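Local atomic coordinates of uncharacterized protein (Neisseria gonorrhoeae, PDB entry 5V77), a protein that is of unknown function but belongs to the NGO_1070-like family, folds into a curled antiparallel beta sheet and pairs with a second copy of itself. Residues Lys11-Asn16 with Ile80-Tyr85; Leu19-Phe24 with Thr32-Asp37; Lys48-Leu53 with Ala103-Phe108. One frame throughout, in Å; residues are numbered along the deposited sequence. Where two conformers were deposited one is given.

Contact 1 (Lys11-Asn16 with Ile80-Tyr85)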
loop_
_atom_site.group_PDB
_atom_site.type_symbol
_atom_site.label_atom_id
_atom_site.label_comp_id
_atom_site.label_asym_id
_atom_site.label_seq_id
_atom_site.Cartn_x
_atom_site.Cartn_y
_atom_site.Cartn_z
ATOM N N LYS A 11 18.150 3.975 12.644
ATOM C CA LYS A 11 17.977 2.984 13.696
ATOM C C LYS A 11 17.396 1.710 13.094
ATOM O O LYS A 11 16.514 1.773 12.240
ATOM C CB LYS A 11 17.058 3.539 14.789
ATOM C CG LYS A 11 16.963 2.713 16.047
ATOM C CD LYS A 11 16.268 3.518 17.141
ATOM C CE LYS A 11 14.861 3.007 17.421
ATOM N NZ LYS A 11 14.027 4.041 18.099
ATOM N N ASN A 12 17.895 0.560 13.530
ATOM C CA ASN A 12 17.366 -0.720 13.077
ATOM C C ASN A 12 16.418 -1.272 14.130
ATOM O O ASN A 12 16.780 -1.370 15.306
ATOM C CB ASN A 12 18.488 -1.719 12.799
ATOM C CG ASN A 12 19.218 -1.426 11.508
ATOM O OD1 ASN A 12 18.625 -1.442 10.428
ATOM N ND2 ASN A 12 20.517 -1.166 11.610
ATOM N N ILE A 13 15.205 -1.631 13.709
ATOM C CA ILE A 13 14.195 -2.159 14.612
ATOM C C ILE A 13 13.646 -3.460 14.040
ATOM O O ILE A 13 13.886 -3.806 12.883
ATOM C CB ILE A 13 13.058 -1.156 14.868
ATOM C CG1 ILE A 13 12.268 -0.895 13.576
ATOM C CG2 ILE A 13 13.618 0.131 15.449
ATOM C CD1 ILE A 13 10.990 -0.133 13.778
ATOM N N PHE A 14 12.929 -4.200 14.893
ATOM C CA PHE A 14 12.176 -5.386 14.479
ATOM C C PHE A 14 13.089 -6.410 13.796
ATOM O O PHE A 14 12.922 -6.754 12.621
ATOM C CB PHE A 14 10.995 -4.990 13.583
ATOM C CG PHE A 14 9.754 -4.636 14.351
ATOM C CD1 PHE A 14 9.793 -3.680 15.350
ATOM C CD2 PHE A 14 8.546 -5.255 14.076
ATOM C CE1 PHE A 14 8.658 -3.351 16.076
ATOM C CE2 PHE A 14 7.405 -4.913 14.803
ATOM C CZ PHE A 14 7.467 -3.975 15.794
ATOM N N HIS A 15 14.065 -6.901 14.563
ATOM C CA HIS A 15 14.989 -7.897 14.036
ATOM C C HIS A 15 14.297 -9.245 13.877
ATOM O O HIS A 15 13.551 -9.683 14.760
ATOM C CB HIS A 15 16.197 -8.062 14.957
ATOM C CG HIS A 15 17.178 -6.933 14.897
ATOM N ND1 HIS A 15 16.796 -5.609 14.853
ATOM C CD2 HIS A 15 18.530 -6.933 14.906
ATOM C CE1 HIS A 15 17.874 -4.844 14.822
ATOM N NE2 HIS A 15 18.938 -5.624 14.848
ATOM N N ASN A 16 14.549 -9.895 12.742
ATOM C CA ASN A 16 14.093 -11.252 12.459
ATOM C C ASN A 16 12.589 -11.407 12.695
ATOM O O ASN A 16 12.132 -12.212 13.501
ATOM C CB ASN A 16 14.913 -12.260 13.277
ATOM C CG ASN A 16 16.408 -12.164 12.982
ATOM O OD1 ASN A 16 16.817 -11.724 11.902
ATOM N ND2 ASN A 16 17.229 -12.564 13.942
ATOM N N ILE A 80 14.438 -3.705 10.059
ATOM C CA ILE A 80 13.736 -2.592 9.424
ATOM C C ILE A 80 14.469 -1.303 9.781
ATOM O O ILE A 80 14.712 -1.027 10.962
ATOM C CB ILE A 80 12.258 -2.540 9.862
ATOM C CG1 ILE A 80 11.558 -3.819 9.392
ATOM C CG2 ILE A 80 11.558 -1.277 9.300
ATOM C CD1 ILE A 80 10.141 -3.989 9.894
ATOM N N GLU A 81 14.846 -0.533 8.760
ATOM C CA GLU A 81 15.546 0.730 8.964
ATOM C C GLU A 81 14.541 1.822 9.292
ATOM O O GLU A 81 13.567 2.007 8.561
ATOM C CB GLU A 81 16.324 1.121 7.711
ATOM C CG GLU A 81 17.242 0.054 7.168
ATOM C CD GLU A 81 17.545 0.268 5.696
ATOM O OE1 GLU A 81 17.277 -0.649 4.890
ATOM O OE2 GLU A 81 18.025 1.365 5.340
ATOM N N LEU A 82 14.778 2.555 10.377
ATOM C CA LEU A 82 13.898 3.648 10.780
ATOM C C LEU A 82 14.700 4.942 10.783
ATOM O O LEU A 82 15.748 5.026 11.438
ATOM C CB LEU A 82 13.285 3.385 12.159
ATOM C CG LEU A 82 12.458 4.517 12.792
ATOM C CD1 LEU A 82 11.237 4.862 11.960
ATOM C CD2 LEU A 82 12.040 4.157 14.207
ATOM N N TYR A 83 14.223 5.932 10.031
ATOM C CA TYR A 83 14.852 7.243 9.924
ATOM C C TYR A 83 13.918 8.288 10.515
ATOM O O TYR A 83 12.726 8.304 10.196
ATOM C CB TYR A 83 15.151 7.604 8.466
ATOM C CG TYR A 83 16.059 6.637 7.749
ATOM C CD1 TYR A 83 17.412 6.916 7.581
ATOM C CD2 TYR A 83 15.568 5.446 7.236
ATOM C CE1 TYR A 83 18.248 6.029 6.919
ATOM C CE2 TYR A 83 16.396 4.552 6.577
ATOM C CZ TYR A 83 17.729 4.848 6.424
ATOM O OH TYR A 83 18.538 3.954 5.766
ATOM N N LYS A 84 14.451 9.175 11.350
ATOM C CA LYS A 84 13.631 10.225 11.947
ATOM C C LYS A 84 14.144 11.577 11.485
ATOM O O LYS A 84 15.298 11.928 11.746
ATOM C CB LYS A 84 13.634 10.141 13.475
ATOM C CG LYS A 84 12.597 11.046 14.124
ATOM C CD LYS A 84 12.538 10.840 15.630
ATOM C CE LYS A 84 11.314 11.521 16.229
ATOM N NZ LYS A 84 11.293 12.979 15.940
ATOM N N TYR A 85 13.289 12.330 10.798
ATOM C CA TYR A 85 13.591 13.682 10.352
ATOM C C TYR A 85 12.873 14.688 11.247
ATOM O O TYR A 85 12.187 14.323 12.203
ATOM C CB TYR A 85 13.195 13.859 8.887
ATOM C CG TYR A 85 13.852 12.847 7.982
ATOM C CD1 TYR A 85 15.134 13.061 7.485
ATOM C CD2 TYR A 85 13.203 11.677 7.632
ATOM C CE1 TYR A 85 15.742 12.137 6.663
ATOM C CE2 TYR A 85 13.804 10.746 6.811
ATOM C CZ TYR A 85 15.072 10.981 6.331
ATOM O OH TYR A 85 15.668 10.054 5.510
#

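Contact 2 (Leu19-Phe24 with Thr32-Asp37)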
loop_
_atom_site.group_PDB
_atom_site.type_symbol
_atom_site.label_atom_id
_atom_site.label_comp_id
_atom_site.label_asym_id
_atom_site.label_seq_id
_atom_site.Cartn_x
_atom_site.Cartn_y
_atom_site.Cartn_z
ATOM N N LEU A 19 6.539 -10.160 8.234
ATOM C CA LEU A 19 5.416 -9.287 7.902
ATOM C C LEU A 19 4.292 -10.089 7.254
ATOM O O LEU A 19 4.514 -10.792 6.263
ATOM C CB LEU A 19 5.883 -8.187 6.956
ATOM C CG LEU A 19 4.787 -7.280 6.383
ATOM C CD1 LEU A 19 4.260 -6.390 7.491
ATOM C CD2 LEU A 19 5.381 -6.449 5.278
ATOM N N TYR A 20 3.072 -9.984 7.801
ATOM C CA TYR A 20 1.962 -10.743 7.241
ATOM C C TYR A 20 0.795 -9.883 6.783
ATOM O O TYR A 20 -0.137 -10.424 6.179
ATOM C CB TYR A 20 1.454 -11.811 8.233
ATOM C CG TYR A 20 0.753 -11.295 9.479
ATOM C CD1 TYR A 20 1.457 -11.069 10.659
ATOM C CD2 TYR A 20 -0.621 -11.060 9.481
ATOM C CE1 TYR A 20 0.803 -10.593 11.810
ATOM C CE2 TYR A 20 -1.281 -10.592 10.612
ATOM C CZ TYR A 20 -0.557 -10.359 11.777
ATOM O OH TYR A 20 -1.207 -9.903 12.908
ATOM N N GLU A 21 0.811 -8.576 7.031
ATOM C CA GLU A 21 -0.259 -7.747 6.491
ATOM C C GLU A 21 0.126 -6.278 6.544
ATOM O O GLU A 21 0.945 -5.846 7.359
ATOM C CB GLU A 21 -1.574 -7.962 7.239
ATOM C CG GLU A 21 -1.498 -7.518 8.663
ATOM C CD GLU A 21 -2.802 -7.687 9.389
ATOM O OE1 GLU A 21 -3.669 -8.425 8.893
ATOM O OE2 GLU A 21 -2.960 -7.082 10.465
ATOM N N ILE A 22 -0.529 -5.513 5.679
ATOM C CA ILE A 22 -0.358 -4.068 5.561
ATOM C C ILE A 22 -1.760 -3.502 5.447
ATOM O O ILE A 22 -2.476 -3.830 4.500
ATOM C CB ILE A 22 0.477 -3.680 4.327
ATOM C CG1 ILE A 22 1.888 -4.292 4.403
ATOM C CG2 ILE A 22 0.549 -2.165 4.199
ATOM C CD1 ILE A 22 2.676 -4.107 3.116
ATOM N N ILE A 23 -2.182 -2.709 6.427
ATOM C CA ILE A 23 -3.600 -2.386 6.598
ATOM C C ILE A 23 -3.779 -0.878 6.677
ATOM O O ILE A 23 -3.166 -0.227 7.523
ATOM C CB ILE A 23 -4.159 -3.045 7.870
ATOM C CG1 ILE A 23 -3.995 -4.570 7.771
ATOM C CG2 ILE A 23 -5.594 -2.615 8.116
ATOM C CD1 ILE A 23 -4.837 -5.199 6.669
ATOM N N PHE A 24 -4.681 -0.335 5.856
ATOM C CA PHE A 24 -5.077 1.065 6.000
ATOM C C PHE A 24 -6.082 1.222 7.140
ATOM O O PHE A 24 -7.003 0.411 7.274
ATOM C CB PHE A 24 -5.728 1.567 4.699
ATOM C CG PHE A 24 -4.750 1.937 3.621
ATOM C CD1 PHE A 24 -4.168 3.199 3.604
ATOM C CD2 PHE A 24 -4.441 1.046 2.606
ATOM C CE1 PHE A 24 -3.272 3.553 2.603
ATOM C CE2 PHE A 24 -3.540 1.393 1.606
ATOM C CZ PHE A 24 -2.963 2.656 1.606
ATOM N N THR A 32 -0.754 0.313 9.032
ATOM C CA THR A 32 -0.203 -0.533 10.086
ATOM C C THR A 32 0.340 -1.804 9.457
ATOM O O THR A 32 -0.351 -2.471 8.670
ATOM C CB THR A 32 -1.250 -0.860 11.159
ATOM O OG1 THR A 32 -1.758 0.369 11.701
ATOM C CG2 THR A 32 -0.621 -1.684 12.316
ATOM N N LEU A 33 1.579 -2.118 9.795
ATOM C CA LEU A 33 2.243 -3.336 9.360
ATOM C C LEU A 33 2.285 -4.281 10.548
ATOM O O LEU A 33 2.697 -3.870 11.633
ATOM C CB LEU A 33 3.661 -3.027 8.870
ATOM C CG LEU A 33 3.832 -2.512 7.439
ATOM C CD1 LEU A 33 3.098 -1.189 7.238
ATOM C CD2 LEU A 33 5.314 -2.323 7.123
ATOM N N SER A 34 1.843 -5.530 10.362
ATOM C CA SER A 34 1.801 -6.474 11.474
ATOM C C SER A 34 2.739 -7.640 11.224
ATOM O O SER A 34 2.898 -8.088 10.083
ATOM C CB SER A 34 0.388 -6.992 11.719
ATOM O OG SER A 34 -0.441 -5.911 12.121
ATOM N N PHE A 35 3.311 -8.155 12.321
ATOM C CA PHE A 35 4.430 -9.083 12.262
ATOM C C PHE A 35 4.234 -10.236 13.231
ATOM O O PHE A 35 3.667 -10.064 14.313
ATOM C CB PHE A 35 5.752 -8.394 12.629
ATOM C CG PHE A 35 6.078 -7.207 11.768
ATOM C CD1 PHE A 35 5.560 -5.949 12.076
ATOM C CD2 PHE A 35 6.912 -7.345 10.659
ATOM C CE1 PHE A 35 5.865 -4.834 11.284
ATOM C CE2 PHE A 35 7.228 -6.246 9.866
ATOM C CZ PHE A 35 6.704 -4.989 10.171
ATOM N N THR A 36 4.734 -11.406 12.839
ATOM C CA THR A 36 4.972 -12.532 13.737
ATOM C C THR A 36 6.468 -12.678 13.989
ATOM O O THR A 36 7.303 -12.098 13.286
ATOM C CB THR A 36 4.427 -13.846 13.153
ATOM O OG1 THR A 36 5.075 -14.111 11.896
ATOM C CG2 THR A 36 2.916 -13.765 12.948
ATOM N N ASP A 37 6.802 -13.465 15.013
ATOM C CA ASP A 37 8.182 -13.857 15.243
ATOM C C ASP A 37 8.538 -15.010 14.310
ATOM O O ASP A 37 7.669 -15.627 13.686
ATOM C CB ASP A 37 8.404 -14.253 16.707
ATOM C CG ASP A 37 7.770 -15.591 17.060
ATOM O OD1 ASP A 37 8.351 -16.641 16.712
ATOM O OD2 ASP A 37 6.704 -15.601 17.713
HETATM O O HOH W 1 -1.802 -4.538 10.370
HETATM O O HOH W 2 -3.879 0.739 10.148
#

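Contact 3 (Lys48-Leu53 with Ala103-Phe108)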
loop_
_atom_site.group_PDB
_atom_site.type_symbol
_atom_site.label_atom_id
_atom_site.label_comp_id
_atom_site.label_asym_id
_atom_site.label_seq_id
_atom_site.Cartn_x
_atom_site.Cartn_y
_atom_site.Cartn_z
ATOM N N LYS A 48 3.113 1.297 13.267
ATOM C CA LYS A 48 1.991 2.156 12.894
ATOM C C LYS A 48 2.531 3.449 12.289
ATOM O O LYS A 48 3.273 4.187 12.953
ATOM C CB LYS A 48 1.129 2.457 14.118
ATOM C CG LYS A 48 -0.089 3.374 13.838
ATOM C CD LYS A 48 -0.807 3.674 15.162
ATOM C CE LYS A 48 -1.877 4.744 15.022
ATOM N NZ LYS A 48 -2.612 4.946 16.322
ATOM N N CYS A 49 2.160 3.720 11.044
ATOM C CA CYS A 49 2.638 4.890 10.305
ATOM C C CYS A 49 1.456 5.845 10.203
ATOM O O CYS A 49 0.529 5.595 9.435
ATOM C CB CYS A 49 3.153 4.475 8.934
ATOM S SG CYS A 49 4.494 3.205 9.037
ATOM N N SER A 50 1.462 6.923 10.990
ATOM C CA SER A 50 0.308 7.820 11.069
ATOM C C SER A 50 0.511 9.071 10.220
ATOM O O SER A 50 1.559 9.726 10.306
ATOM C CB SER A 50 0.026 8.237 12.517
ATOM O OG SER A 50 -0.228 7.091 13.305
ATOM N N ASN A 51 -0.525 9.420 9.442
ATOM C CA ASN A 51 -0.516 10.549 8.514
ATOM C C ASN A 51 0.494 10.273 7.413
ATOM O O ASN A 51 1.598 10.828 7.382
ATOM C CB ASN A 51 -0.255 11.874 9.253
ATOM C CG ASN A 51 -1.393 12.230 10.169
ATOM O OD1 ASN A 51 -2.471 11.627 10.078
ATOM N ND2 ASN A 51 -1.175 13.181 11.071
ATOM N N ILE A 52 0.095 9.396 6.494
ATOM C CA ILE A 52 0.988 8.900 5.459
ATOM C C ILE A 52 1.386 10.014 4.512
ATOM O O ILE A 52 0.545 10.798 4.046
ATOM C CB ILE A 52 0.298 7.768 4.687
ATOM C CG1 ILE A 52 0.029 6.611 5.640
ATOM C CG2 ILE A 52 1.155 7.324 3.491
ATOM C CD1 ILE A 52 1.251 5.962 6.148
ATOM N N LEU A 53 2.677 10.069 4.201
ATOM C CA LEU A 53 3.193 10.939 3.159
ATOM C C LEU A 53 3.381 10.168 1.868
ATOM O O LEU A 53 2.813 10.544 0.844
ATOM C CB LEU A 53 4.512 11.591 3.599
ATOM C CG LEU A 53 4.337 12.353 4.916
ATOM C CD1 LEU A 53 5.668 12.849 5.430
ATOM C CD2 LEU A 53 3.365 13.498 4.736
ATOM N N ALA A 103 5.807 8.931 6.955
ATOM C CA ALA A 103 4.594 9.310 7.677
ATOM C C ALA A 103 4.980 10.311 8.757
ATOM O O ALA A 103 6.126 10.327 9.219
ATOM C CB ALA A 103 3.909 8.084 8.297
ATOM N N GLU A 104 4.014 11.147 9.156
ATOM C CA GLU A 104 4.327 12.183 10.139
ATOM C C GLU A 104 4.845 11.575 11.438
ATOM O O GLU A 104 5.789 12.107 12.037
ATOM C CB GLU A 104 3.108 13.062 10.405
ATOM C CG GLU A 104 3.348 14.222 11.364
ATOM C CD GLU A 104 2.238 15.252 11.285
ATOM O OE1 GLU A 104 2.412 16.391 11.793
ATOM O OE2 GLU A 104 1.189 14.913 10.689
ATOM N N THR A 105 4.253 10.469 11.892
ATOM C CA THR A 105 4.743 9.775 13.075
ATOM C C THR A 105 4.795 8.291 12.780
ATOM O O THR A 105 3.951 7.761 12.053
ATOM C CB THR A 105 3.867 10.031 14.318
ATOM O OG1 THR A 105 2.597 9.413 14.141
ATOM C CG2 THR A 105 3.638 11.508 14.523
ATOM N N ILE A 106 5.812 7.628 13.310
ATOM C CA ILE A 106 5.914 6.175 13.201
ATOM C C ILE A 106 6.180 5.661 14.601
ATOM O O ILE A 106 7.120 6.122 15.263
ATOM C CB ILE A 106 7.013 5.726 12.222
ATOM C CG1 ILE A 106 6.667 6.200 10.802
ATOM C CG2 ILE A 106 7.153 4.191 12.255
ATOM C CD1 ILE A 106 7.646 5.755 9.709
ATOM N N ASN A 107 5.309 4.783 15.089
ATOM C CA ASN A 107 5.438 4.183 16.411
ATOM C C ASN A 107 5.324 2.677 16.267
ATOM O O ASN A 107 4.905 2.171 15.226
ATOM C CB ASN A 107 4.362 4.692 17.379
ATOM C CG ASN A 107 4.481 6.167 17.653
ATOM O OD1 ASN A 107 3.619 6.948 17.259
ATOM N ND2 ASN A 107 5.551 6.560 18.334
ATOM N N PHE A 108 5.678 1.958 17.330
ATOM C CA PHE A 108 5.644 0.508 17.215
ATOM C C PHE A 108 5.581 -0.131 18.597
ATOM O O PHE A 108 5.961 0.474 19.604
ATOM C CB PHE A 108 6.857 -0.001 16.425
ATOM C CG PHE A 108 8.181 0.498 16.940
ATOM C CD1 PHE A 108 8.873 -0.209 17.914
ATOM C CD2 PHE A 108 8.750 1.660 16.435
ATOM C CE1 PHE A 108 10.096 0.240 18.390
ATOM C CE2 PHE A 108 9.976 2.117 16.914
ATOM C CZ PHE A 108 10.650 1.399 17.891
HETATM O O HOH W 3 2.091 6.354 14.515
#

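Contact 1 (Lys11-Asn16 with Ile80-Tyr85)
K11, N12 and I13 run antiparallel to L82, E81 and I80, the axes of strands 11-13 and 80-84 closing to 4.6 Å while their N-to-C directions stand 137° apart, a clear departure from exact antiparallel that marks the pair as twisted. Two hydrogen-bonded pairs flank one non-hydrogen-bonded pair. I13 and I80 exchange bonds in both directions, with I13 N lying 2.9 Å from I80 O. In the K11-L82 pair the bonds are unequal: L82 N meets K11 O at 2.7 Å, whereas K11 N to L82 O is weak, bent to 119° at the hydrogen. At the non-hydrogen-bonded N12-E81 position, N12 CA makes a CA-H...O contact with I80 O, on the neighbouring residue.

The two faces of this ladder differ in character. On one, I13, I80 and L82 form the apolar part of a face whose outer end carries K11. The first torsion of I13 (chi1 65°) sets CG1 between the backbone N and the carbonyl carbon, and the I13 side chain crosses that of I80 at an angle, CG1 4.1 Å from I80 CB. Just past the strand, F14 CB rests against I80 CD1 at 3.9 Å, while its ring swings away to meet F35 and F44 edge-to-face. I47 backs both isoleucines. On the other face N12 and E81 point the same way, and N12 OD1 touches the aliphatic E81 CG at 3.8 Å. The E81 carboxylate is engaged along its own strand: Y83 OH donates to E81 OE2 at 2.7 Å, which should restrain its rotation.

Strand 75-84 continues the sheet on its far side through backbone bonds to strand 89-94. The pairing is typical of a twisted antiparallel sheet, here with I13, I80 and L82 turned to the hydrophobic core.

Contact 2 (Leu19-Phe24 with Thr32-Asp37)
L19 to I23 and T32 to F35 form the facing arms of a beta hairpin, strands 17-25 and 30-37, and most of the polar backbone atoms between them find partners across it. I23 and T32 bond both ways, T32 N reaching I23 O at 2.9 Å. Farther along the register is irregular, and the bonds of S34 go to two different residues: Y20 N donates to S34 O at 3.0 Å, and S34 N donates to E21 O at 3.2 Å.

Water doubles the load on two of the acceptors. T32 O, already bonded by I23 N, also accepts from a water that donates to E21 OE2 at 2.8 Å and lies 2.6 Å from S34 OG. With CG set between its backbone N and carbonyl carbon (chi1 65°), E21 sends an extended chain alongside S34 to this water. A second water gives a proton to I23 O, the acceptor of T32 N, and sits 2.7 Å from T32 OG1.

The Y20 ring leans obliquely on the S34 backbone, its CZ reaching S34 CB. The opposite face of the hairpin is apolar, and there I22 and L33 lie side by side. I22 also packs on F24 of the second subunit. L19 CD1 lies over a face of the F35 ring in a CH-pi contact, 4.1 Å from the centroid and offset toward the rim.

Contact 3 (Lys48-Leu53 with Ala103-Phe108)
A classic beta bulge joins S50 to E104 and T105, at the corner where the chain leaves strand 98-103 for strand 105-109. S50 N bonds T105 O at 2.8 Å, and T105 N returns the bond to S50 O. The additional residue, E104, turns its own N toward N51 O at 3.0 Å. Beyond the bulge regular antiparallel pairing resumes, K48 and N107 bonding in both directions.

The side chains of N51 and E104 run beside each other, and N51 ND2 meets E104 OE2 at 3.0 Å from above the carboxylate plane; this bond holds for one of two E104 conformers and is to that extent doubtful. A single water gathers K48 O, S50 OG and T105 OG1 around it, lying 2.9 Å from K48 O and 2.7 Å from S50 OG. Turned the other way, A103 CB packs against C49 CB at 3.7 Å and against I52 CD1, while C49 SG, set beside its backbone N by chi1 -57°, touches I106 CG1 at 4.1 Å.

At the edge of the contact I52 O is hydrogen-bonded with Y65 OH and T59 OG1 of the second subunit. A classic bulge accentuates the twist of an antiparallel pair, here at the corner that lets strand 43-58 pair with both 98-103 and 105-109.

In the fold
The three contacts show how one curled antiparallel sheet combines a common ladder with different local chemistry. Contacts 1 and 2 share the aromatic core: F14 CE2 lies 3.5 Å from F35 CD1, and I80 packs on F35 too. Contact 3 joins this core through F108, which touches F14, I13 and L82, but its bulge and water-bridged polar face lie nearer the surface. Contact 2, closest to the chain's centre, joins neighbouring strands of a hairpin, whereas contacts 1 and 3 unite segments far apart in sequence. Strand 30-37 of contact 2 adjoins strand 43-58 of contact 3, and both contacts touch the second subunit; contact 1 does not.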